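Local coordinates for protein diaminopimelate decarboxylase (PDB 2P3E) that probably catalyses the pyridoxal 5'-phosphate-dependent decarboxylation of meso-diaminopimelate to L-lysine, the last step of lysine biosynthesis, as a homodimer, at residues B[324-329]-B[369-374]; B[289-294]-B[309-314]; B[340-345]-B[354-359]. All coordinates share one frame; numbering follows the deposited sequence.

Contact 1 of 3, residues B[324-329]-B[369-374]; sequences AYHHII and LAVLSA
His-326 presents the edge of its imidazole to the backbone of Leu-372, just where two antiparallel strands of the beta-domain of this fold-type III decarboxylase run out into loops. ND1 gives its hydrogen to Leu-372 O at 2.9 Å, and the acceptor lies almost exactly in the ring plane. CG stands beside the backbone N (chi1 -73°), which swings the ring across to the partner segment, with CE1 close to Ser-373 O. CB meanwhile packs on CG1 of Val-371. Arg-318, probably a substrate-binding residue, touches the same side chain; an alanine here would probably leave Leu-372 O without its side-chain donor and open a gap beside that arginine.

The next side chains alternate between the faces of the sheet. Ile-328 and Val-371, a non-hydrogen-bonded pair, run alongside each other, Ile-328 CG1 4.1 Å from Val-371 CG2. On the face of Ile-329 and Ala-370, Ile-329 CG1 rests on Ala-370 CB, while its CD1 meets Leu-372 CD2 with the two side chains at about a right angle. Leu-372 sends its other methyl, CD1, to the edge of the His-327 ring, 3.9 Å from His-327 CD2. Tyr-325 OH holds that ring from its ND1 side. A water accepts from His-327 N at 2.8 Å and donates to Ser-373 OG, which is also hydrogen-bonded to Asn-287 OD1.

Contact 2 of 3, residues B[289-294]-B[309-314]; sequences GILITQ and VDAGMN
Leu-291 makes the first touch along segment 289-294, part of strand 289-301, its CD2 reaching the methyl CB of Ala-311 at 4.1 Å. Ile-292 turns its side chain from this contact to pack on helix 25-32, and Thr-293 comes back toward the loop. There the hydroxyl OG1, anti to the backbone N (chi1 -178°), donates to Asp-310 OD1 at 2.7 Å and meets that oxygen nearly head-on. Threonine and aspartate pass each other running opposite ways. On its other branch Thr-293 CG2 lies 4.0 Å from Val-309 CB, the side chains at about a right angle, and Thr-293 CB leans on Ala-311 CB.

At Gln-294 the backbone takes over: its N gives a second hydrogen bond to Asp-310 OD1, 2.9 Å long, arriving from above the carboxylate plane. Gln-294 O in turn receives a weak bond from Asp-310 N. Two donors therefore hold OD1, and Thr-34 OG1 binds OD2, so the buried carboxylate is fixed at both oxygens and its negative charge is probably eased. The arrangement is that of a beta-hairpin in the C-terminal beta-domain of the alanine racemase-like fold: strand 289-301 pairs antiparallel with 304-309, and an aspartate side chain pins the chain as it leaves the second strand.

Contact 3 of 3, residues B[340-345]-B[354-359]; sequences VADIVG and LALDRE
Asp-342 OD1 accepts from the backbone N of Asp-357 at 2.9 Å, nearly in line with the C-O bond, and from a water. The same water gives its second hydrogen to Asp-357 OD1, bridging carboxylates whose OD1 atoms are 3.7 Å apart; the shared water, and Lys-304 in long, weak ion pairs with both, probably ease that repulsion. CG of Asp-342 sits beside its backbone N (chi1 -75°), and this carries the carboxylate over segment 354-359, where OD2 meets the methyl CD2 of Leu-356.

These anchors lie where the antiparallel pairing of strand 338-344 in the beta-domain slips by one residue. Asp-357 and Arg-358 both face Ala-341 in a G1 bulge, and Leu-354 with Ala-355 opposes Ile-343 in a classic bulge. Ile-343 O accepts from both bulge amides, Leu-354 N at 2.8 Å and Ala-355 N at 3.2 Å, each lying in the carbonyl plane.

On the face of Ile-343 and Ala-355, Ile-343 CD1 approaches Ala-355 CB at 4.3 Å. The bent chain of Arg-358 folds back so that one guanidinium face sits against that same methyl, which lies off toward the rim of the group, and its NH1 hydrogen-bonds to His-326 O. On the other face Val-340 splits its methyls, CG1 over the Asp-357 backbone and CG2 against Glu-359 OE2.

How the contacts relate
All three contacts reach one mixed sheet of the beta-domain. Strand 289-301 carries contact 2 and, as neighbour of 368-371, is bonded to contact 1: Val-371 N reaches Leu-291 O at 2.7 Å, and the centres of contacts 1 and 2 are about 9 Å apart. Contact 3 lies between the two segments of contact 1 in sequence and returns to it through Arg-358 NH1, 2.8 Å from His-326 O, and through Ile-328 CD1, packed on Ala-355 CB. Val-309 N to Val-344 O, 2.9 Å, joins contacts 2 and 3. Arg-318, which probably binds the substrate, relates to them unequally: its side chain is about 3 Å from that of His-326, about 8 Å from that of Leu-354 and about 10 Å from that of Leu-291.

Contact 1 of 3, residues B[324-329]-B[369-374]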
loop_
_atom_site.group_PDB
_atom_site.type_symbol
_atom_site.label_atom_id
_atom_site.label_comp_id
_atom_site.label_asym_id
_atom_site.label_seq_id
_atom_site.Cartn_x
_atom_site.Cartn_y
_atom_site.Cartn_z
ATOM N N ALA B 324 9.552 8.075 7.359
ATOM C CA ALA B 324 10.705 7.251 7.658
ATOM C C ALA B 324 11.918 7.726 6.888
ATOM O O ALA B 324 11.804 8.168 5.731
ATOM C CB ALA B 324 10.409 5.770 7.327
ATOM N N TYR B 325 13.074 7.639 7.542
ATOM C CA TYR B 325 14.350 7.931 6.925
ATOM C C TYR B 325 14.924 6.663 6.267
ATOM O O TYR B 325 15.149 5.629 6.930
ATOM C CB TYR B 325 15.350 8.481 7.977
ATOM C CG TYR B 325 16.685 8.892 7.382
ATOM C CD1 TYR B 325 17.000 10.241 7.173
ATOM C CD2 TYR B 325 17.619 7.932 6.983
ATOM C CE1 TYR B 325 18.205 10.610 6.590
ATOM C CE2 TYR B 325 18.837 8.300 6.418
ATOM C CZ TYR B 325 19.118 9.636 6.227
ATOM O OH TYR B 325 20.315 9.983 5.660
ATOM N N HIS B 326 15.162 6.760 4.964
ATOM C CA HIS B 326 16.010 5.827 4.230
ATOM C C HIS B 326 17.174 6.622 3.622
ATOM O O HIS B 326 16.956 7.651 2.985
ATOM C CB HIS B 326 15.223 5.138 3.104
ATOM C CG HIS B 326 14.249 4.112 3.599
ATOM N ND1 HIS B 326 14.510 2.759 3.559
ATOM C CD2 HIS B 326 13.019 4.245 4.158
ATOM C CE1 HIS B 326 13.487 2.099 4.086
ATOM N NE2 HIS B 326 12.570 2.977 4.451
ATOM N N HIS B 327 18.386 6.134 3.833
ATOM C CA HIS B 327 19.577 6.739 3.248
ATOM C C HIS B 327 19.552 6.545 1.730
ATOM O O HIS B 327 19.243 5.452 1.235
ATOM C CB HIS B 327 20.842 6.153 3.873
ATOM C CG HIS B 327 22.064 7.018 3.711
ATOM N ND1 HIS B 327 22.129 8.309 4.179
ATOM C CD2 HIS B 327 23.271 6.761 3.148
ATOM C CE1 HIS B 327 23.317 8.824 3.896
ATOM N NE2 HIS B 327 24.035 7.899 3.283
ATOM N N ILE B 328 19.822 7.631 1.001
ATOM C CA ILE B 328 19.808 7.606 -0.470
ATOM C C ILE B 328 21.155 8.124 -1.007
ATOM O O ILE B 328 21.581 9.227 -0.649
ATOM C CB ILE B 328 18.632 8.426 -1.072
ATOM C CG1 ILE B 328 17.281 7.910 -0.510
ATOM C CG2 ILE B 328 18.660 8.362 -2.602
ATOM C CD1 ILE B 328 16.049 8.634 -1.030
ATOM N N ILE B 329 21.790 7.317 -1.855
ATOM C CA ILE B 329 23.117 7.602 -2.382
ATOM C C ILE B 329 23.130 7.423 -3.897
ATOM O O ILE B 329 22.343 6.621 -4.439
ATOM C CB ILE B 329 24.201 6.690 -1.737
ATOM C CG1 ILE B 329 23.925 5.204 -2.048
ATOM C CG2 ILE B 329 24.269 6.964 -0.233
ATOM C CD1 ILE B 329 24.964 4.201 -1.507
ATOM N N LEU B 369 19.880 6.111 -8.484
ATOM C CA LEU B 369 20.084 6.280 -7.039
ATOM C C LEU B 369 19.827 4.944 -6.321
ATOM O O LEU B 369 19.041 4.121 -6.807
ATOM C CB LEU B 369 19.119 7.343 -6.483
ATOM C CG LEU B 369 19.133 8.749 -7.123
ATOM C CD1 LEU B 369 18.086 9.677 -6.488
ATOM C CD2 LEU B 369 20.532 9.325 -6.973
ATOM N N ALA B 370 20.514 4.728 -5.199
ATOM C CA ALA B 370 20.286 3.593 -4.316
ATOM C C ALA B 370 19.631 4.039 -3.014
ATOM O O ALA B 370 20.172 4.882 -2.292
ATOM C CB ALA B 370 21.598 2.849 -4.028
ATOM N N VAL B 371 18.456 3.476 -2.737
ATOM C CA VAL B 371 17.727 3.711 -1.492
ATOM C C VAL B 371 18.052 2.543 -0.556
ATOM O O VAL B 371 17.726 1.384 -0.852
ATOM C CB VAL B 371 16.176 3.813 -1.720
ATOM C CG1 VAL B 371 15.439 4.133 -0.410
ATOM C CG2 VAL B 371 15.846 4.870 -2.808
ATOM N N LEU B 372 18.710 2.840 0.568
ATOM C CA LEU B 372 19.211 1.759 1.432
ATOM C C LEU B 372 18.133 1.263 2.389
ATOM O O LEU B 372 17.085 1.902 2.520
ATOM C CB LEU B 372 20.457 2.209 2.215
ATOM C CG LEU B 372 21.650 2.736 1.405
ATOM C CD1 LEU B 372 22.826 2.975 2.358
ATOM C CD2 LEU B 372 22.037 1.793 0.255
ATOM N N SER B 373 18.391 0.112 3.029
ATOM C CA SER B 373 17.564 -0.370 4.145
ATOM C C SER B 373 16.136 -0.677 3.692
ATOM O O SER B 373 15.170 -0.474 4.428
ATOM C CB SER B 373 17.544 0.669 5.290
ATOM O OG SER B 373 18.824 1.262 5.490
ATOM N N ALA B 374 16.025 -1.221 2.481
ATOM C CA ALA B 374 14.723 -1.410 1.849
ATOM C C ALA B 374 14.271 -2.869 1.752
ATOM O O ALA B 374 13.272 -3.163 1.085
ATOM C CB ALA B 374 14.699 -0.730 0.485
HETATM O O HOH W 1 18.619 3.920 5.555
#

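Contact 2 of 3, residues B[289-294]-B[309-314]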
loop_
_atom_site.group_PDB
_atom_site.type_symbol
_atom_site.label_atom_id
_atom_site.label_comp_id
_atom_site.label_asym_id
_atom_site.label_seq_id
_atom_site.Cartn_x
_atom_site.Cartn_y
_atom_site.Cartn_z
ATOM N N GLY B 289 18.435 -5.528 1.586
ATOM C CA GLY B 289 17.851 -5.090 0.331
ATOM C C GLY B 289 18.034 -3.604 0.086
ATOM O O GLY B 289 17.986 -2.790 1.022
ATOM N N ILE B 290 18.246 -3.255 -1.181
ATOM C CA ILE B 290 18.322 -1.860 -1.581
ATOM C C ILE B 290 17.430 -1.634 -2.805
ATOM O O ILE B 290 17.217 -2.556 -3.611
ATOM C CB ILE B 290 19.776 -1.368 -1.832
ATOM C CG1 ILE B 290 20.398 -2.027 -3.049
ATOM C CG2 ILE B 290 20.683 -1.599 -0.610
ATOM C CD1 ILE B 290 21.699 -1.380 -3.416
ATOM N N LEU B 291 16.882 -0.434 -2.920
ATOM C CA LEU B 291 16.002 -0.111 -4.025
ATOM C C LEU B 291 16.733 0.824 -4.987
ATOM O O LEU B 291 17.187 1.905 -4.587
ATOM C CB LEU B 291 14.701 0.526 -3.529
ATOM C CG LEU B 291 13.684 1.041 -4.571
ATOM C CD1 LEU B 291 13.196 -0.087 -5.479
ATOM C CD2 LEU B 291 12.497 1.709 -3.844
ATOM N N ILE B 292 16.843 0.398 -6.246
ATOM C CA ILE B 292 17.491 1.206 -7.282
ATOM C C ILE B 292 16.432 1.891 -8.108
ATOM O O ILE B 292 15.455 1.262 -8.544
ATOM C CB ILE B 292 18.397 0.371 -8.246
ATOM C CG1 ILE B 292 19.369 -0.537 -7.466
ATOM C CG2 ILE B 292 19.153 1.303 -9.242
ATOM C CD1 ILE B 292 20.241 0.179 -6.400
ATOM N N THR B 293 16.630 3.188 -8.319
ATOM C CA THR B 293 15.671 3.982 -9.058
ATOM C C THR B 293 16.398 4.926 -10.013
ATOM O O THR B 293 17.502 5.351 -9.730
ATOM C CB THR B 293 14.704 4.750 -8.090
ATOM O OG1 THR B 293 13.740 5.479 -8.846
ATOM C CG2 THR B 293 15.455 5.715 -7.151
ATOM N N GLN B 294 15.768 5.236 -11.143
ATOM C CA GLN B 294 16.367 6.134 -12.135
ATOM C C GLN B 294 15.711 7.515 -12.105
ATOM O O GLN B 294 14.482 7.649 -12.043
ATOM C CB GLN B 294 16.255 5.510 -13.530
ATOM C CG GLN B 294 16.948 6.309 -14.637
ATOM C CD GLN B 294 16.663 5.742 -16.001
ATOM O OE1 GLN B 294 15.502 5.536 -16.379
ATOM N NE2 GLN B 294 17.717 5.489 -16.755
ATOM N N VAL B 309 12.002 10.658 -9.647
ATOM C CA VAL B 309 12.519 9.326 -9.984
ATOM C C VAL B 309 11.393 8.378 -10.375
ATOM O O VAL B 309 10.216 8.760 -10.287
ATOM C CB VAL B 309 13.388 8.732 -8.816
ATOM C CG1 VAL B 309 14.627 9.612 -8.577
ATOM C CG2 VAL B 309 12.558 8.572 -7.513
ATOM N N ASP B 310 11.741 7.153 -10.790
ATOM C CA ASP B 310 10.711 6.222 -11.285
ATOM C C ASP B 310 10.129 5.303 -10.214
ATOM O O ASP B 310 9.201 4.536 -10.475
ATOM C CB ASP B 310 11.176 5.449 -12.545
ATOM C CG ASP B 310 12.415 4.566 -12.315
ATOM O OD1 ASP B 310 12.933 4.440 -11.182
ATOM O OD2 ASP B 310 12.873 3.970 -13.315
ATOM N N ALA B 311 10.664 5.391 -9.004
ATOM C CA ALA B 311 10.148 4.629 -7.870
ATOM C C ALA B 311 9.422 5.561 -6.944
ATOM O O ALA B 311 9.874 6.687 -6.685
ATOM C CB ALA B 311 11.276 3.915 -7.110
ATOM N N GLY B 312 8.296 5.105 -6.424
ATOM C CA GLY B 312 7.515 5.935 -5.510
ATOM C C GLY B 312 6.952 5.163 -4.339
ATOM O O GLY B 312 7.418 4.053 -4.001
ATOM N N MET B 313 5.935 5.754 -3.710
ATOM C CA MET B 313 5.310 5.154 -2.539
ATOM C C MET B 313 4.688 3.791 -2.863
ATOM O O MET B 313 4.431 2.986 -1.957
ATOM C CB MET B 313 4.271 6.110 -1.941
ATOM C CG MET B 313 3.043 6.330 -2.826
ATOM S SD MET B 313 1.922 7.572 -2.129
ATOM C CE MET B 313 1.317 6.748 -0.632
ATOM N N ASN B 314 4.419 3.568 -4.145
ATOM C CA ASN B 314 3.949 2.279 -4.651
ATOM C C ASN B 314 4.998 1.187 -4.520
ATOM O O ASN B 314 4.648 0.003 -4.460
ATOM C CB ASN B 314 3.553 2.400 -6.133
ATOM C CG ASN B 314 4.719 2.852 -7.024
ATOM O OD1 ASN B 314 5.319 3.919 -6.827
ATOM N ND2 ASN B 314 5.029 2.044 -8.022
#

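Contact 3 of 3, residues B[340-345]-B[354-359]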
loop_
_atom_site.group_PDB
_atom_site.type_symbol
_atom_site.label_atom_id
_atom_site.label_comp_id
_atom_site.label_asym_id
_atom_site.label_seq_id
_atom_site.Cartn_x
_atom_site.Cartn_y
_atom_site.Cartn_z
ATOM N N VAL B 340 20.356 20.307 -1.597
ATOM C CA VAL B 340 19.238 19.896 -0.773
ATOM C C VAL B 340 18.050 19.745 -1.712
ATOM O O VAL B 340 17.707 20.686 -2.436
ATOM C CB VAL B 340 18.930 20.922 0.329
ATOM C CG1 VAL B 340 17.710 20.494 1.127
ATOM C CG2 VAL B 340 20.129 21.089 1.225
ATOM N N ALA B 341 17.443 18.558 -1.699
ATOM C CA ALA B 341 16.380 18.220 -2.641
ATOM C C ALA B 341 15.282 17.386 -2.001
ATOM O O ALA B 341 15.514 16.694 -0.997
ATOM C CB ALA B 341 16.970 17.469 -3.846
ATOM N N ASP B 342 14.080 17.491 -2.574
ATOM C CA ASP B 342 13.024 16.504 -2.365
ATOM C C ASP B 342 13.172 15.433 -3.442
ATOM O O ASP B 342 13.196 15.739 -4.640
ATOM C CB ASP B 342 11.642 17.137 -2.493
ATOM C CG ASP B 342 11.256 17.982 -1.284
ATOM O OD1 ASP B 342 12.075 18.195 -0.347
ATOM O OD2 ASP B 342 10.088 18.407 -1.271
ATOM N N ILE B 343 13.267 14.176 -3.019
ATOM C CA ILE B 343 13.418 13.075 -3.972
ATOM C C ILE B 343 12.051 12.428 -4.012
ATOM O O ILE B 343 11.601 11.839 -3.030
ATOM C CB ILE B 343 14.521 12.088 -3.539
ATOM C CG1 ILE B 343 15.862 12.834 -3.465
ATOM C CG2 ILE B 343 14.607 10.865 -4.539
ATOM C CD1 ILE B 343 16.932 12.073 -2.730
ATOM N N VAL B 344 11.371 12.589 -5.137
ATOM C CA VAL B 344 9.942 12.277 -5.198
ATOM C C VAL B 344 9.661 11.296 -6.347
ATOM O O VAL B 344 10.404 11.248 -7.322
ATOM C CB VAL B 344 9.110 13.572 -5.376
ATOM C CG1 VAL B 344 9.312 14.523 -4.163
ATOM C CG2 VAL B 344 9.482 14.279 -6.683
ATOM N N GLY B 345 8.575 10.545 -6.231
ATOM C CA GLY B 345 8.296 9.493 -7.198
ATOM C C GLY B 345 7.283 9.881 -8.251
ATOM O O GLY B 345 6.926 11.052 -8.370
ATOM N N LEU B 354 10.350 9.867 -1.554
ATOM C CA LEU B 354 11.289 8.959 -0.916
ATOM C C LEU B 354 12.142 9.666 0.157
ATOM O O LEU B 354 12.631 9.023 1.084
ATOM C CB LEU B 354 12.189 8.309 -1.969
ATOM C CG LEU B 354 11.478 7.469 -3.052
ATOM C CD1 LEU B 354 12.497 6.919 -4.020
ATOM C CD2 LEU B 354 10.639 6.339 -2.417
ATOM N N ALA B 355 12.336 10.975 0.001
ATOM C CA ALA B 355 13.078 11.801 0.990
ATOM C C ALA B 355 12.747 13.270 0.787
ATOM O O ALA B 355 12.520 13.712 -0.352
ATOM C CB ALA B 355 14.587 11.579 0.871
ATOM N N LEU B 356 12.696 14.020 1.890
ATOM C CA LEU B 356 12.444 15.462 1.833
ATOM C C LEU B 356 13.613 16.259 2.381
ATOM O O LEU B 356 14.210 15.864 3.375
ATOM C CB LEU B 356 11.181 15.824 2.625
ATOM C CG LEU B 356 9.847 15.177 2.215
ATOM C CD1 LEU B 356 8.732 15.618 3.160
ATOM C CD2 LEU B 356 9.494 15.531 0.794
ATOM N N ASP B 357 13.915 17.396 1.748
ATOM C CA ASP B 357 14.967 18.321 2.226
ATOM C C ASP B 357 16.261 17.564 2.530
ATOM O O ASP B 357 16.883 17.759 3.595
ATOM C CB ASP B 357 14.488 19.065 3.479
ATOM C CG ASP B 357 13.376 20.053 3.191
ATOM O OD1 ASP B 357 13.331 20.627 2.081
ATOM O OD2 ASP B 357 12.535 20.252 4.084
ATOM N N ARG B 358 16.668 16.693 1.603
ATOM C CA ARG B 358 17.800 15.817 1.823
ATOM C C ARG B 358 19.010 16.251 1.016
ATOM O O ARG B 358 18.890 16.599 -0.173
ATOM C CB ARG B 358 17.436 14.369 1.470
ATOM C CG ARG B 358 18.515 13.344 1.797
ATOM C CD ARG B 358 18.571 12.961 3.303
ATOM N NE ARG B 358 17.266 12.513 3.816
ATOM C CZ ARG B 358 16.772 11.288 3.641
ATOM N NH1 ARG B 358 17.478 10.366 2.991
ATOM N NH2 ARG B 358 15.565 10.970 4.121
ATOM N N GLU B 359 20.176 16.191 1.655
ATOM C CA GLU B 359 21.442 16.460 0.987
ATOM C C GLU B 359 21.819 15.280 0.103
ATOM O O GLU B 359 21.790 14.117 0.539
ATOM C CB GLU B 359 22.553 16.710 2.011
ATOM C CG GLU B 359 22.528 18.118 2.607
ATOM C CD GLU B 359 23.124 19.186 1.692
ATOM O OE1 GLU B 359 23.465 18.892 0.513
ATOM O OE2 GLU B 359 23.247 20.339 2.166
HETATM O O HOH W 2 13.946 20.125 -0.645
#